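Local atomic coordinates of fibronectin-binding protein (Streptococcus pyogenes, PDB entry 5A0L), a protein that probably anchors the bacterium to host tissue, binding fibronectin and, through an internal thioester in its N-terminal domain, attaching covalently to a host target. Residues F78-E90 with A130-D142. Residues are numbered along the deposited sequence; the frame is centred on the assembly and turned at random.
Sequences FKSYAANPRVLDE and AIWYYSDSAPLND
Arg-86 lays its guanidinium flat over one face of the Tyr-133 ring, the two planes only 19° apart and CZ of Arg-86 3.8 Å from the ring centroid, a cation-pi stack. Arg-86 NE, above the middle of the ring, also donates to Tyr-133 O at 2.8 Å, so a single residue supplies both the stacking surface and an acceptor. That oxygen is met from above its carbonyl plane. The side chain leaves the backbone extended and then bends at chi3 (-66°), which lays the guanidinium across the tyrosine. At the guanidinium edge Arg-86 NH2 makes a weak bond to Ala-138 O, and Ser-137 CB lies over the guanidinium face turned away from the ring. The backbone of the same arginine is tied down too: Arg-86 N donates to Tyr-134 O across 2.8 Å. The loop after helix 75-81 thus covers the C-terminal end of helix 120-135 in the thioester domain, taking up carbonyls of its last turn; Asn-84 N adds a third bond, 3.2 Å to Ser-135 O and in the carbonyl plane. Past the helix end the direction reverses, Ser-137 OG donating to Asn-84 O at 2.7 Å. A water bridges the two loops, accepting from Asn-84 ND2 and donating to Asp-136 O. Farther out, Ser-135 OG donates to Asp-136 OD2 at 2.8 Å, from the anti side but well out of the carboxylate plane, and Leu-52 N binds the same oxygen, fixing the carboxylate just after the helix. Outside the two segments, Tyr-133 also touches Ile-172 of helix 158-172, while the neighbouring Tyr-134 rests against Asn-98 of helix 92-105.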
loop_
_atom_site.group_PDB
_atom_site.type_symbol
_atom_site.label_atom_id
_atom_site.label_comp_id
_atom_site.label_asym_id
_atom_site.label_seq_id
_atom_site.Cartn_x
_atom_site.Cartn_y
_atom_site.Cartn_z
ATOM N N PHE A 78 0.988 8.841 10.197
ATOM C CA PHE A 78 0.287 7.594 10.000
ATOM C C PHE A 78 -0.969 7.531 10.848
ATOM O O PHE A 78 -2.006 7.033 10.419
ATOM C CB PHE A 78 1.197 6.395 10.255
ATOM C CG PHE A 78 2.379 6.257 9.306
ATOM C CD1 PHE A 78 2.399 6.809 8.052
ATOM C CD2 PHE A 78 3.464 5.501 9.687
ATOM C CE1 PHE A 78 3.483 6.633 7.195
ATOM C CE2 PHE A 78 4.542 5.347 8.866
ATOM C CZ PHE A 78 4.558 5.898 7.600
ATOM N N LYS A 79 -0.897 8.016 12.086
ATOM C CA LYS A 79 -2.098 8.077 12.928
ATOM C C LYS A 79 -3.147 9.038 12.335
ATOM O O LYS A 79 -4.330 8.664 12.191
ATOM C CB LYS A 79 -1.736 8.433 14.377
ATOM C CG LYS A 79 -2.883 8.779 15.326
ATOM C CD LYS A 79 -3.902 7.713 15.568
ATOM C CE LYS A 79 -5.021 8.232 16.494
ATOM N NZ LYS A 79 -6.169 7.289 16.619
ATOM N N SER A 80 -2.703 10.254 11.983
ATOM C CA SER A 80 -3.625 11.327 11.609
ATOM C C SER A 80 -4.373 11.055 10.314
ATOM O O SER A 80 -5.512 11.507 10.146
ATOM C CB SER A 80 -2.847 12.646 11.482
ATOM O OG SER A 80 -2.484 13.064 12.775
ATOM N N TYR A 81 -3.705 10.413 9.357
ATOM C CA TYR A 81 -4.292 10.183 8.025
ATOM C C TYR A 81 -4.980 8.839 7.863
ATOM O O TYR A 81 -5.539 8.567 6.787
ATOM C CB TYR A 81 -3.238 10.442 6.922
ATOM C CG TYR A 81 -2.872 11.901 6.870
ATOM C CD1 TYR A 81 -3.731 12.844 6.268
ATOM C CD2 TYR A 81 -1.730 12.392 7.438
ATOM C CE1 TYR A 81 -3.437 14.186 6.283
ATOM C CE2 TYR A 81 -1.419 13.729 7.439
ATOM C CZ TYR A 81 -2.270 14.636 6.865
ATOM O OH TYR A 81 -1.969 15.989 6.861
ATOM N N ALA A 82 -4.885 7.989 8.897
ATOM C CA ALA A 82 -5.580 6.712 8.975
ATOM C C ALA A 82 -6.953 6.864 9.665
ATOM O O ALA A 82 -7.105 7.707 10.551
ATOM C CB ALA A 82 -4.769 5.702 9.736
ATOM N N ALA A 83 -7.885 5.971 9.340
ATOM C CA ALA A 83 -9.223 6.006 9.936
ATOM C C ALA A 83 -9.324 5.256 11.256
ATOM O O ALA A 83 -10.065 5.682 12.127
ATOM C CB ALA A 83 -10.272 5.468 8.973
ATOM N N ASN A 84 -8.611 4.145 11.395
ATOM C CA ASN A 84 -8.701 3.312 12.583
ATOM C C ASN A 84 -7.383 2.551 12.769
ATOM O O ASN A 84 -7.350 1.326 12.650
ATOM C CB ASN A 84 -9.887 2.354 12.479
ATOM C CG ASN A 84 -10.161 1.615 13.785
ATOM O OD1 ASN A 84 -9.740 2.044 14.860
ATOM N ND2 ASN A 84 -10.838 0.500 13.688
ATOM N N PRO A 85 -6.318 3.302 13.046
ATOM C CA PRO A 85 -5.002 2.683 13.067
ATOM C C PRO A 85 -4.851 1.724 14.237
ATOM O O PRO A 85 -5.449 1.940 15.326
ATOM C CB PRO A 85 -4.054 3.868 13.179
ATOM C CG PRO A 85 -4.873 4.971 13.802
ATOM C CD PRO A 85 -6.261 4.764 13.253
ATOM N N ARG A 86 -4.040 0.701 14.053
ATOM C CA ARG A 86 -3.788 -0.308 15.067
ATOM C C ARG A 86 -2.633 0.166 15.912
ATOM O O ARG A 86 -1.468 -0.006 15.554
ATOM C CB ARG A 86 -3.496 -1.633 14.383
ATOM C CG ARG A 86 -3.365 -2.818 15.345
ATOM C CD ARG A 86 -3.024 -4.111 14.632
ATOM N NE ARG A 86 -4.097 -4.547 13.758
ATOM C CZ ARG A 86 -5.149 -5.262 14.126
ATOM N NH1 ARG A 86 -5.336 -5.592 15.410
ATOM N NH2 ARG A 86 -6.053 -5.602 13.216
ATOM N N VAL A 87 -2.966 0.783 17.039
ATOM C CA VAL A 87 -1.989 1.343 17.940
ATOM C C VAL A 87 -2.074 0.643 19.294
ATOM O O VAL A 87 -3.146 0.589 19.908
ATOM C CB VAL A 87 -2.244 2.828 18.104
ATOM C CG1 VAL A 87 -1.285 3.485 19.098
ATOM C CG2 VAL A 87 -2.197 3.544 16.781
ATOM N N LEU A 88 -0.949 0.124 19.754
ATOM C CA LEU A 88 -0.849 -0.497 21.079
ATOM C C LEU A 88 -0.297 0.501 22.081
ATOM O O LEU A 88 0.760 1.085 21.871
ATOM C CB LEU A 88 0.076 -1.703 21.024
ATOM C CG LEU A 88 0.296 -2.477 22.321
ATOM C CD1 LEU A 88 -0.988 -3.145 22.803
ATOM C CD2 LEU A 88 1.392 -3.522 22.136
ATOM N N ASP A 89 -1.045 0.677 23.164
ATOM C CA ASP A 89 -0.607 1.493 24.301
ATOM C C ASP A 89 -0.182 2.884 23.821
ATOM O O ASP A 89 0.802 3.456 24.297
ATOM C CB ASP A 89 0.550 0.824 25.080
ATOM C CG ASP A 89 0.212 -0.578 25.569
ATOM O OD1 ASP A 89 -0.945 -0.800 26.000
ATOM O OD2 ASP A 89 1.119 -1.452 25.540
ATOM N N GLU A 90 -0.943 3.434 22.862
ATOM C CA GLU A 90 -0.726 4.813 22.395
ATOM C C GLU A 90 0.686 5.070 21.824
ATOM O O GLU A 90 1.147 6.178 21.832
ATOM C CB GLU A 90 -1.059 5.832 23.526
ATOM C CG GLU A 90 -2.522 5.873 23.955
ATOM C CD GLU A 90 -3.406 6.717 23.060
ATOM O OE1 GLU A 90 -2.973 7.130 21.941
ATOM O OE2 GLU A 90 -4.579 6.976 23.453
ATOM N N ALA A 130 -1.760 -6.170 4.281
ATOM C CA ALA A 130 -0.952 -5.952 5.457
ATOM C C ALA A 130 -1.006 -4.502 5.893
ATOM O O ALA A 130 -0.994 -4.192 7.107
ATOM C CB ALA A 130 0.480 -6.406 5.204
ATOM N N ILE A 131 -1.059 -3.578 4.942
ATOM C CA ILE A 131 -1.178 -2.160 5.306
ATOM C C ILE A 131 -2.515 -1.888 6.013
ATOM O O ILE A 131 -2.552 -1.206 7.041
ATOM C CB ILE A 131 -0.958 -1.231 4.080
ATOM C CG1 ILE A 131 0.529 -1.274 3.671
ATOM C CG2 ILE A 131 -1.430 0.202 4.353
ATOM C CD1 ILE A 131 1.493 -0.810 4.735
ATOM N N TRP A 132 -3.599 -2.441 5.501
ATOM C CA TRP A 132 -4.911 -2.243 6.106
ATOM C C TRP A 132 -5.004 -2.862 7.493
ATOM O O TRP A 132 -5.774 -2.361 8.338
ATOM C CB TRP A 132 -5.991 -2.780 5.187
ATOM C CG TRP A 132 -6.274 -1.948 3.974
ATOM C CD1 TRP A 132 -6.120 -0.609 3.842
ATOM C CD2 TRP A 132 -6.833 -2.410 2.745
ATOM N NE1 TRP A 132 -6.548 -0.182 2.601
ATOM C CE2 TRP A 132 -6.979 -1.278 1.907
ATOM C CE3 TRP A 132 -7.196 -3.663 2.253
ATOM C CZ2 TRP A 132 -7.523 -1.372 0.623
ATOM C CZ3 TRP A 132 -7.725 -3.752 0.978
ATOM C CH2 TRP A 132 -7.870 -2.613 0.183
ATOM N N TYR A 133 -4.248 -3.914 7.763
ATOM C CA TYR A 133 -4.161 -4.454 9.126
ATOM C C TYR A 133 -3.735 -3.339 10.089
ATOM O O TYR A 133 -4.245 -3.274 11.234
ATOM C CB TYR A 133 -3.158 -5.616 9.136
ATOM C CG TYR A 133 -2.962 -6.270 10.475
ATOM C CD1 TYR A 133 -3.862 -7.232 10.931
ATOM C CD2 TYR A 133 -1.846 -5.984 11.264
ATOM C CE1 TYR A 133 -3.646 -7.872 12.163
ATOM C CE2 TYR A 133 -1.630 -6.611 12.485
ATOM C CZ TYR A 133 -2.543 -7.544 12.929
ATOM O OH TYR A 133 -2.329 -8.161 14.141
ATOM N N TYR A 134 -2.855 -2.465 9.656
ATOM C CA TYR A 134 -2.374 -1.375 10.501
ATOM C C TYR A 134 -3.143 -0.072 10.349
ATOM O O TYR A 134 -3.274 0.669 11.324
ATOM C CB TYR A 134 -0.873 -1.150 10.301
ATOM C CG TYR A 134 -0.009 -2.236 10.904
ATOM C CD1 TYR A 134 0.094 -2.382 12.298
ATOM C CD2 TYR A 134 0.663 -3.160 10.111
ATOM C CE1 TYR A 134 0.825 -3.401 12.859
ATOM C CE2 TYR A 134 1.450 -4.167 10.689
ATOM C CZ TYR A 134 1.508 -4.295 12.062
ATOM O OH TYR A 134 2.255 -5.261 12.659
ATOM N N SER A 135 -3.598 0.288 9.152
ATOM C CA SER A 135 -4.265 1.579 8.945
ATOM C C SER A 135 -5.724 1.568 9.411
ATOM O O SER A 135 -6.245 2.630 9.830
ATOM C CB SER A 135 -4.231 1.998 7.460
ATOM O OG SER A 135 -4.938 1.105 6.625
ATOM N N ASP A 136 -6.382 0.427 9.265
ATOM C CA ASP A 136 -7.811 0.277 9.517
ATOM C C ASP A 136 -8.138 -0.814 10.525
ATOM O O ASP A 136 -9.299 -1.131 10.739
ATOM C CB ASP A 136 -8.557 0.070 8.176
ATOM C CG ASP A 136 -8.576 1.329 7.352
ATOM O OD1 ASP A 136 -9.473 2.179 7.616
ATOM O OD2 ASP A 136 -7.703 1.533 6.484
ATOM N N SER A 137 -7.090 -1.367 11.152
ATOM C CA SER A 137 -7.294 -2.454 12.106
ATOM C C SER A 137 -8.121 -3.573 11.483
ATOM O O SER A 137 -8.920 -4.210 12.139
ATOM C CB SER A 137 -7.877 -1.954 13.431
ATOM O OG SER A 137 -7.008 -1.005 14.015
ATOM N N ALA A 138 -7.841 -3.877 10.210
ATOM C CA ALA A 138 -8.517 -4.999 9.558
ATOM C C ALA A 138 -8.106 -6.282 10.290
ATOM O O ALA A 138 -6.923 -6.492 10.501
ATOM C CB ALA A 138 -8.111 -5.104 8.087
ATOM N N PRO A 139 -9.060 -7.131 10.669
ATOM C CA PRO A 139 -8.693 -8.258 11.573
ATOM C C PRO A 139 -7.734 -9.360 11.082
ATOM O O PRO A 139 -6.823 -9.865 11.812
ATOM C CB PRO A 139 -10.070 -8.838 11.939
ATOM C CG PRO A 139 -11.021 -7.735 11.760
ATOM C CD PRO A 139 -10.497 -6.824 10.694
ATOM N N LEU A 140 -7.942 -9.746 9.859
ATOM C CA LEU A 140 -7.131 -10.854 9.254
ATOM C C LEU A 140 -7.020 -12.151 10.125
ATOM O O LEU A 140 -5.925 -12.681 10.349
ATOM C CB LEU A 140 -5.711 -10.393 8.808
ATOM C CG LEU A 140 -5.731 -9.262 7.771
ATOM C CD1 LEU A 140 -4.305 -8.853 7.434
ATOM C CD2 LEU A 140 -6.475 -9.689 6.510
ATOM N N ASN A 141 -8.147 -12.640 10.620
ATOM C CA ASN A 141 -8.134 -13.790 11.519
ATOM C C ASN A 141 -8.324 -15.143 10.817
ATOM O O ASN A 141 -8.330 -16.184 11.485
ATOM C CB ASN A 141 -9.214 -13.593 12.580
ATOM C CG ASN A 141 -10.517 -13.127 11.980
ATOM O OD1 ASN A 141 -10.897 -13.566 10.898
ATOM N ND2 ASN A 141 -11.218 -12.254 12.682
ATOM N N ASP A 142 -8.439 -15.125 9.487
ATOM C CA ASP A 142 -8.732 -16.312 8.684
ATOM C C ASP A 142 -7.783 -16.387 7.472
ATOM O O ASP A 142 -8.225 -16.708 6.353
ATOM C CB ASP A 142 -10.183 -16.135 8.176
ATOM C CG ASP A 142 -10.940 -17.400 8.086
ATOM O OD1 ASP A 142 -10.768 -18.244 8.988
ATOM O OD2 ASP A 142 -11.769 -17.514 7.143
HETATM O O HOH W 1 -7.290 4.285 7.215
HETATM O O HOH W 2 -12.101 -0.252 11.352
#